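Local atomic coordinates of cephalosporin acylase (Bacillus halodurans, PDB entry 2NLZ), a protein that probably cleaves amide bonds as an N-terminal nucleophile hydrolase of the gamma-glutamyltranspeptidase family, although its natural substrate is not established. Residues 161-166 and 197-202; 179-184 and 386-391; 384-387 and 392-395. The protein carries 1 engineered substitution. One frame throughout, in Å; residues are numbered along the deposited sequence.

Contact 1. Residues 161-166 and 197-202; sequences KYWKAA and EVWRSQ
W163 and W199 meet in a T-shaped (edge-to-face) pair. W163 is the edge and W199 is the face. The planes of the two indoles stand at 69° to each other. The centroid of the six-membered ring of W163 lies 4.7 Å from that of the five-membered ring of W199. The outer corner of the W163 benzo ring does the touching. Its CH2 atom comes down over the middle of the W199 indole, 3.4 Å from W199 CD2. Beside it, W163 CZ2 sits 3.8 Å from both NE1 and CE2 of W199. Carbon-bound hydrogens on this edge are therefore turned toward the pi cloud of W199, the usual attraction in such a pair.

The backbones stay well apart, with W163 CA 11.5 Å from W199 CA. The long side chains cover the distance. In W163, CG is anti to the backbone N (chi1 -154°), which sends the indole off its helix toward the strand.

Both indole nitrogens are satisfied by one neighbouring element. W163 NE1 donates to the carbonyl oxygen of F186, and W199 NE1 donates to that of T185. Two successive carbonyls at the end of helix 180-186 thus help fix how both rings are rotated. W163 also makes an edge-to-face pair with F381, and A192 and P193 pack against it. Next to W199, V198 packs on K22 of the second subunit.

The contact joins helix 157-173 to the short strand 198-199, with the end of helix 180-186 beside both rings. Strand 198-199 pairs antiparallel with strand 153-154, W199 bonding to the backbone of Y153. Just beyond it, S201 is the N-cap of helix 202-212.

Contact 2. Residues 179-184 and 386-391; sequences YQPWFD and VVPGTG
W182 and V386 are brought together by their first torsions. In W182, CG is anti to the backbone N (chi1 -171°), and the indole swings off its helix past the valine. In V386, CG1 is anti to the backbone N (chi1 177°), which puts CG2 beside that nitrogen and against the tryptophan. V386 CG2 lies 3.6 Å from W182 CD1, a carbon of the five-membered ring, and 3.7 Å from W182 CA. The two side chains cross obliquely. One methyl therefore touches both the ring and the helix backbone.

P181 is the second point of contact. CB and CG of its ring lie at the carbonyl oxygen of V386, and P181 CB is 4.1 Å from V386 CB. Further along, P181 and P388 lie side by side and point the same way, P181 CG being 4.0 Å from P388 CB. The side-chain contacts are apolar. The rings of P181, W182 and P388 and the branched side chain of V386 join the first turn of the helix to the weakly bonded strand and the turn after it.

Q180 and D184 of this helix are exposed. Q180 NE2 donates to D184 OD1 one turn on, at 3.3 Å. It meets the carboxylate from above, 41° out of its plane.

Around the contact, F231 of helix 223-234 touches both P181 and P388. W182 makes edge-to-face pairs with W174 and F381. V386 also packs on T185 and F186, further along helix 180-186. On another side of this helix, F183 packs on Y167 and V170 of helix 157-173. Helix 180-186 is thus wedged between helix 157-173 and strand 386-387.

Contact 3. Residues 384-387 and 392-395; sequences GVVV and IAMQ
A short beta hairpin sets V386 opposite A393, a non-hydrogen-bonded antiparallel pair whose CA atoms are 4.4 Å apart. V386 CG2 lies 4.1 Å from A393 CB on one face, where both residues meet helix 180-186. Next to this pair, M394 N donates to V385 O at 2.8 Å, almost straight (171°). The bond on the turn side, V387 N to I392 O, is longer and bent.

Residues 388-391 close the hairpin. Its open end is bridged by a water, which accepts from G384 N at 2.6 Å and donates to M394 O at 2.7 Å. The backbone angles of G384 suit glycine, since a CB would jam against the preceding carbonyl. Replacing V386 by an alanine takes away both methyls and is likely to open a gap between A393 and W182 of that helix.

M394 starts toward segment 384-387, but its chain bends at chi2 and chi3 and its end leads away. Its CG, anti to the carbonyl carbon (chi1 -58°), lies 4.2 Å from V385 CG1. M394 and V385 both pack on F232 of helix 223-234, and V387 packs on I228 of the same helix.

Contacts 2 and 3 are neighbours, with centres about 7 Å apart. They share V386 and V387: strand 386-387 pairs with 392-393 in contact 3 and meets helix 180-186 in contact 2. The centre of contact 1 lies about 14 Å from that of contact 2 and 15 Å from that of contact 3. Contact 1 touches contact 2 where the A166 backbone packs on W182. Along the chain, contacts 1 and 2 alternate, because 179-184 falls between 161-166 and 197-202. Contact 1 closes before contact 3 opens. Helix 180-186 therefore ties the 157-202 region to a hairpin some 200 residues later, all three contacts lying on the same side of the chain's centre.

Contact 1. Residues 161-166 and 197-202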
loop_
_atom_site.group_PDB
_atom_site.type_symbol
_atom_site.label_atom_id
_atom_site.label_comp_id
_atom_site.label_asym_id
_atom_site.label_seq_id
_atom_site.Cartn_x
_atom_site.Cartn_y
_atom_site.Cartn_z
ATOM N N LYS D 161 -19.488 17.210 -10.481
ATOM C CA LYS D 161 -18.214 17.911 -10.475
ATOM C C LYS D 161 -17.904 18.540 -11.834
ATOM O O LYS D 161 -17.552 19.717 -11.910
ATOM C CB LYS D 161 -17.077 16.959 -10.084
ATOM C CG LYS D 161 -15.707 17.641 -9.961
ATOM C CD LYS D 161 -14.558 16.775 -10.513
ATOM C CE LYS D 161 -14.130 15.667 -9.545
ATOM N NZ LYS D 161 -12.984 14.868 -10.078
ATOM N N TYR D 162 -18.034 17.753 -12.900
ATOM C CA TYR D 162 -17.679 18.225 -14.233
ATOM C C TYR D 162 -18.722 19.175 -14.797
ATOM O O TYR D 162 -18.396 20.041 -15.604
ATOM C CB TYR D 162 -17.472 17.061 -15.192
ATOM C CG TYR D 162 -16.247 16.237 -14.908
ATOM C CD1 TYR D 162 -16.349 15.014 -14.252
ATOM C CD2 TYR D 162 -14.979 16.676 -15.299
ATOM C CE1 TYR D 162 -15.226 14.247 -13.989
ATOM C CE2 TYR D 162 -13.842 15.917 -15.040
ATOM C CZ TYR D 162 -13.979 14.702 -14.383
ATOM O OH TYR D 162 -12.871 13.934 -14.117
ATOM N N TRP D 163 -19.970 18.995 -14.372
ATOM C CA TRP D 163 -21.046 19.896 -14.744
ATOM C C TRP D 163 -20.834 21.252 -14.063
ATOM O O TRP D 163 -21.038 22.293 -14.680
ATOM C CB TRP D 163 -22.393 19.287 -14.342
ATOM C CG TRP D 163 -23.597 19.736 -15.135
ATOM C CD1 TRP D 163 -23.883 21.004 -15.572
ATOM C CD2 TRP D 163 -24.695 18.918 -15.544
ATOM N NE1 TRP D 163 -25.084 21.019 -16.240
ATOM C CE2 TRP D 163 -25.602 19.750 -16.238
ATOM C CE3 TRP D 163 -24.997 17.562 -15.403
ATOM C CZ2 TRP D 163 -26.786 19.262 -16.788
ATOM C CZ3 TRP D 163 -26.177 17.082 -15.941
ATOM C CH2 TRP D 163 -27.053 17.927 -16.627
ATOM N N LYS D 164 -20.418 21.233 -12.797
ATOM C CA LYS D 164 -20.135 22.469 -12.070
ATOM C C LYS D 164 -18.925 23.171 -12.626
ATOM O O LYS D 164 -18.933 24.386 -12.741
ATOM C CB LYS D 164 -19.933 22.226 -10.579
ATOM C CG LYS D 164 -21.190 22.400 -9.748
ATOM C CD LYS D 164 -20.846 22.964 -8.381
ATOM C CE LYS D 164 -20.269 24.364 -8.501
ATOM N NZ LYS D 164 -19.397 24.681 -7.351
ATOM N N ALA D 165 -17.894 22.397 -12.972
ATOM C CA ALA D 165 -16.667 22.929 -13.567
ATOM C C ALA D 165 -16.962 23.617 -14.890
ATOM O O ALA D 165 -16.415 24.681 -15.181
ATOM C CB ALA D 165 -15.642 21.823 -13.765
ATOM N N ALA D 166 -17.843 23.002 -15.674
ATOM C CA ALA D 166 -18.266 23.565 -16.949
ATOM C C ALA D 166 -19.087 24.825 -16.751
ATOM O O ALA D 166 -19.017 25.724 -17.571
ATOM C CB ALA D 166 -19.047 22.550 -17.763
ATOM N N GLU D 197 -29.846 16.131 -7.055
ATOM C CA GLU D 197 -30.840 16.976 -7.697
ATOM C C GLU D 197 -31.235 16.337 -9.027
ATOM O O GLU D 197 -30.389 15.845 -9.754
ATOM C CB GLU D 197 -30.273 18.383 -7.900
ATOM C CG GLU D 197 -31.303 19.477 -8.142
ATOM C CD GLU D 197 -30.659 20.821 -8.460
ATOM O OE1 GLU D 197 -31.257 21.614 -9.223
ATOM O OE2 GLU D 197 -29.553 21.085 -7.946
ATOM N N VAL D 198 -32.531 16.309 -9.320
ATOM C CA VAL D 198 -33.010 15.763 -10.580
ATOM C C VAL D 198 -32.884 16.795 -11.690
ATOM O O VAL D 198 -33.277 17.956 -11.531
ATOM C CB VAL D 198 -34.471 15.294 -10.474
ATOM C CG1 VAL D 198 -35.057 15.034 -11.849
ATOM C CG2 VAL D 198 -34.563 14.045 -9.623
ATOM N N TRP D 199 -32.314 16.374 -12.810
ATOM C CA TRP D 199 -32.249 17.226 -13.982
ATOM C C TRP D 199 -33.023 16.551 -15.094
ATOM O O TRP D 199 -32.986 15.327 -15.225
ATOM C CB TRP D 199 -30.799 17.469 -14.394
ATOM C CG TRP D 199 -30.655 18.255 -15.649
ATOM C CD1 TRP D 199 -30.677 19.610 -15.769
ATOM C CD2 TRP D 199 -30.471 17.737 -16.976
ATOM N NE1 TRP D 199 -30.515 19.970 -17.085
ATOM C CE2 TRP D 199 -30.383 18.840 -17.847
ATOM C CE3 TRP D 199 -30.366 16.450 -17.509
ATOM C CZ2 TRP D 199 -30.197 18.696 -19.226
ATOM C CZ3 TRP D 199 -30.181 16.308 -18.876
ATOM C CH2 TRP D 199 -30.098 17.426 -19.719
ATOM N N ARG D 200 -33.730 17.356 -15.877
ATOM C CA ARG D 200 -34.498 16.857 -16.999
ATOM C C ARG D 200 -34.368 17.815 -18.161
ATOM O O ARG D 200 -33.941 18.951 -17.993
ATOM C CB ARG D 200 -35.968 16.686 -16.614
ATOM C CG ARG D 200 -36.572 17.887 -15.888
ATOM C CD ARG D 200 -38.030 17.648 -15.505
ATOM N NE ARG D 200 -38.884 17.446 -16.675
ATOM C CZ ARG D 200 -39.457 18.425 -17.371
ATOM N NH1 ARG D 200 -39.273 19.695 -17.026
ATOM N NH2 ARG D 200 -40.216 18.134 -18.418
ATOM N N SER D 201 -34.734 17.346 -19.341
ATOM C CA SER D 201 -34.730 18.183 -20.512
ATOM C C SER D 201 -35.801 17.724 -21.494
ATOM O O SER D 201 -35.650 16.690 -22.163
ATOM C CB SER D 201 -33.357 18.169 -21.160
ATOM O OG SER D 201 -33.348 19.005 -22.294
ATOM N N GLN D 202 -36.889 18.496 -21.556
ATOM C CA GLN D 202 -37.961 18.259 -22.521
ATOM C C GLN D 202 -37.441 18.392 -23.941
ATOM O O GLN D 202 -37.908 17.699 -24.842
ATOM C CB GLN D 202 -39.140 19.214 -22.309
ATOM C CG GLN D 202 -40.396 18.558 -21.743
ATOM C CD GLN D 202 -41.008 17.491 -22.661
ATOM O OE1 GLN D 202 -40.760 17.464 -23.873
ATOM N NE2 GLN D 202 -41.823 16.612 -22.079
#

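Contact 2. Residues 179-184 and 386-391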
loop_
_atom_site.group_PDB
_atom_site.type_symbol
_atom_site.label_atom_id
_atom_site.label_comp_id
_atom_site.label_asym_id
_atom_site.label_seq_id
_atom_site.Cartn_x
_atom_site.Cartn_y
_atom_site.Cartn_z
ATOM N N TYR D 179 -24.648 31.468 -26.363
ATOM C CA TYR D 179 -24.449 30.558 -25.238
ATOM C C TYR D 179 -25.632 30.504 -24.278
ATOM O O TYR D 179 -25.632 29.719 -23.332
ATOM C CB TYR D 179 -23.171 30.911 -24.476
ATOM C CG TYR D 179 -21.906 30.863 -25.308
ATOM C CD1 TYR D 179 -21.414 29.658 -25.803
ATOM C CD2 TYR D 179 -21.191 32.029 -25.594
ATOM C CE1 TYR D 179 -20.243 29.616 -26.573
ATOM C CE2 TYR D 179 -20.017 31.994 -26.353
ATOM C CZ TYR D 179 -19.555 30.787 -26.840
ATOM O OH TYR D 179 -18.411 30.738 -27.591
ATOM N N GLN D 180 -26.639 31.334 -24.523
ATOM C CA GLN D 180 -27.816 31.372 -23.661
ATOM C C GLN D 180 -28.601 30.052 -23.613
ATOM O O GLN D 180 -28.954 29.611 -22.520
ATOM C CB GLN D 180 -28.723 32.564 -24.007
ATOM C CG GLN D 180 -29.810 32.861 -22.971
ATOM C CD GLN D 180 -29.243 33.222 -21.610
ATOM O OE1 GLN D 180 -28.274 33.975 -21.507
ATOM N NE2 GLN D 180 -29.852 32.692 -20.557
ATOM N N PRO D 181 -28.878 29.415 -24.779
ATOM C CA PRO D 181 -29.640 28.173 -24.688
ATOM C C PRO D 181 -28.934 27.066 -23.910
ATOM O O PRO D 181 -29.606 26.201 -23.348
ATOM C CB PRO D 181 -29.821 27.766 -26.152
ATOM C CG PRO D 181 -29.673 29.018 -26.913
ATOM C CD PRO D 181 -28.599 29.746 -26.188
ATOM N N TRP D 182 -27.603 27.105 -23.872
ATOM C CA TRP D 182 -26.822 26.195 -23.035
ATOM C C TRP D 182 -27.139 26.392 -21.558
ATOM O O TRP D 182 -27.325 25.423 -20.820
ATOM C CB TRP D 182 -25.321 26.387 -23.266
ATOM C CG TRP D 182 -24.471 25.344 -22.587
ATOM C CD1 TRP D 182 -23.963 24.212 -23.154
ATOM C CD2 TRP D 182 -24.031 25.336 -21.217
ATOM N NE1 TRP D 182 -23.238 23.499 -22.229
ATOM C CE2 TRP D 182 -23.265 24.163 -21.032
ATOM C CE3 TRP D 182 -24.207 26.205 -20.130
ATOM C CZ2 TRP D 182 -22.679 23.839 -19.809
ATOM C CZ3 TRP D 182 -23.627 25.879 -18.916
ATOM C CH2 TRP D 182 -22.874 24.707 -18.764
ATOM N N PHE D 183 -27.176 27.646 -21.122
ATOM C CA PHE D 183 -27.547 27.957 -19.753
ATOM C C PHE D 183 -29.010 27.621 -19.479
ATOM O O PHE D 183 -29.351 27.224 -18.374
ATOM C CB PHE D 183 -27.272 29.430 -19.432
ATOM C CG PHE D 183 -25.809 29.776 -19.364
ATOM C CD1 PHE D 183 -25.072 29.514 -18.217
ATOM C CD2 PHE D 183 -25.171 30.369 -20.443
ATOM C CE1 PHE D 183 -23.725 29.827 -18.155
ATOM C CE2 PHE D 183 -23.824 30.689 -20.388
ATOM C CZ PHE D 183 -23.100 30.416 -19.241
ATOM N N ASP D 184 -29.874 27.780 -20.479
ATOM C CA ASP D 184 -31.291 27.467 -20.308
ATOM C C ASP D 184 -31.521 25.958 -20.182
ATOM O O ASP D 184 -32.367 25.519 -19.396
ATOM C CB ASP D 184 -32.118 28.039 -21.463
ATOM C CG ASP D 184 -32.168 29.555 -21.452
ATOM O OD1 ASP D 184 -31.914 30.170 -20.393
ATOM O OD2 ASP D 184 -32.470 30.129 -22.515
ATOM N N VAL D 386 -25.985 25.453 -28.233
ATOM C CA VAL D 386 -27.116 24.562 -28.108
ATOM C C VAL D 386 -28.249 25.191 -28.897
ATOM O O VAL D 386 -28.604 26.341 -28.647
ATOM C CB VAL D 386 -27.524 24.364 -26.639
ATOM C CG1 VAL D 386 -28.754 23.473 -26.542
ATOM C CG2 VAL D 386 -26.378 23.758 -25.840
ATOM N N VAL D 387 -28.778 24.456 -29.875
ATOM C CA VAL D 387 -29.915 24.926 -30.666
ATOM C C VAL D 387 -31.091 25.003 -29.704
ATOM O O VAL D 387 -31.411 24.018 -29.055
ATOM C CB VAL D 387 -30.201 23.990 -31.861
ATOM C CG1 VAL D 387 -31.380 24.492 -32.687
ATOM C CG2 VAL D 387 -28.965 23.856 -32.742
ATOM N N PRO D 388 -31.703 26.192 -29.574
ATOM C CA PRO D 388 -32.629 26.496 -28.481
ATOM C C PRO D 388 -33.845 25.575 -28.422
ATOM O O PRO D 388 -34.420 25.218 -29.461
ATOM C CB PRO D 388 -33.060 27.937 -28.779
ATOM C CG PRO D 388 -32.786 28.131 -30.233
ATOM C CD PRO D 388 -31.556 27.335 -30.488
ATOM N N GLY D 389 -34.209 25.178 -27.203
ATOM C CA GLY D 389 -35.387 24.341 -26.967
ATOM C C GLY D 389 -35.329 22.918 -27.497
ATOM O O GLY D 389 -36.307 22.179 -27.390
ATOM N N THR D 390 -34.198 22.521 -28.072
ATOM C CA THR D 390 -34.077 21.165 -28.586
ATOM C C THR D 390 -33.051 20.316 -27.857
ATOM O O THR D 390 -33.055 19.104 -27.992
ATOM C CB THR D 390 -33.816 21.121 -30.101
ATOM O OG1 THR D 390 -33.763 19.756 -30.533
ATOM C CG2 THR D 390 -32.527 21.761 -30.428
ATOM N N GLY D 391 -32.176 20.946 -27.085
ATOM C CA GLY D 391 -31.179 20.202 -26.318
ATOM C C GLY D 391 -30.089 19.566 -27.161
ATOM O O GLY D 391 -29.436 18.607 -26.734
#

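Contact 3. Residues 384-387 and 392-395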
loop_
_atom_site.group_PDB
_atom_site.type_symbol
_atom_site.label_atom_id
_atom_site.label_comp_id
_atom_site.label_asym_id
_atom_site.label_seq_id
_atom_site.Cartn_x
_atom_site.Cartn_y
_atom_site.Cartn_z
ATOM N N GLY D 384 -20.577 24.770 -26.978
ATOM C CA GLY D 384 -21.431 25.653 -26.194
ATOM C C GLY D 384 -22.671 26.104 -26.943
ATOM O O GLY D 384 -23.612 26.656 -26.352
ATOM N N VAL D 385 -22.671 25.870 -28.250
ATOM C CA VAL D 385 -23.835 26.139 -29.061
ATOM C C VAL D 385 -24.863 25.057 -28.811
ATOM O O VAL D 385 -24.632 23.884 -29.095
ATOM C CB VAL D 385 -23.487 26.196 -30.549
ATOM C CG1 VAL D 385 -24.724 26.540 -31.377
ATOM C CG2 VAL D 385 -22.410 27.222 -30.776
ATOM N N VAL D 386 -25.985 25.453 -28.233
ATOM C CA VAL D 386 -27.116 24.562 -28.108
ATOM C C VAL D 386 -28.249 25.191 -28.897
ATOM O O VAL D 386 -28.604 26.341 -28.647
ATOM C CB VAL D 386 -27.524 24.364 -26.639
ATOM C CG1 VAL D 386 -28.754 23.473 -26.542
ATOM C CG2 VAL D 386 -26.378 23.758 -25.840
ATOM N N VAL D 387 -28.778 24.456 -29.875
ATOM C CA VAL D 387 -29.915 24.926 -30.666
ATOM C C VAL D 387 -31.091 25.003 -29.704
ATOM O O VAL D 387 -31.411 24.018 -29.055
ATOM C CB VAL D 387 -30.201 23.990 -31.861
ATOM C CG1 VAL D 387 -31.380 24.492 -32.687
ATOM C CG2 VAL D 387 -28.965 23.856 -32.742
ATOM N N ILE D 392 -29.895 20.083 -28.371
ATOM C CA ILE D 392 -28.802 19.603 -29.204
ATOM C C ILE D 392 -27.569 20.430 -28.862
ATOM O O ILE D 392 -27.421 21.573 -29.305
ATOM C CB ILE D 392 -29.125 19.682 -30.716
ATOM C CG1 ILE D 392 -30.416 18.917 -31.030
ATOM C CG2 ILE D 392 -27.972 19.122 -31.541
ATOM C CD1 ILE D 392 -30.954 19.149 -32.427
ATOM N N ALA D 393 -26.709 19.864 -28.028
ATOM C CA ALA D 393 -25.434 20.488 -27.763
ATOM C C ALA D 393 -24.485 20.132 -28.900
ATOM O O ALA D 393 -24.151 18.961 -29.107
ATOM C CB ALA D 393 -24.888 20.015 -26.447
ATOM N N MET D 394 -24.065 21.150 -29.640
ATOM C CA MET D 394 -23.226 20.947 -30.813
ATOM C C MET D 394 -21.776 20.726 -30.430
ATOM O O MET D 394 -21.239 21.409 -29.559
ATOM C CB MET D 394 -23.350 22.128 -31.770
ATOM C CG MET D 394 -24.778 22.377 -32.229
ATOM S SD MET D 394 -25.431 21.083 -33.305
ATOM C CE MET D 394 -24.730 21.578 -34.886
ATOM N N GLN D 395 -21.150 19.759 -31.089
ATOM C CA GLN D 395 -19.737 19.447 -30.884
ATOM C C GLN D 395 -18.797 20.582 -31.297
ATOM O O GLN D 395 -19.172 21.464 -32.070
ATOM C CB GLN D 395 -19.382 18.183 -31.669
ATOM C CG GLN D 395 -19.539 18.302 -33.177
ATOM C CD GLN D 395 -19.074 17.059 -33.892
ATOM O OE1 GLN D 395 -18.442 16.200 -33.281
ATOM N NE2 GLN D 395 -19.380 16.948 -35.185
HETATM O O HOH W 1 -21.668 22.364 -27.105
#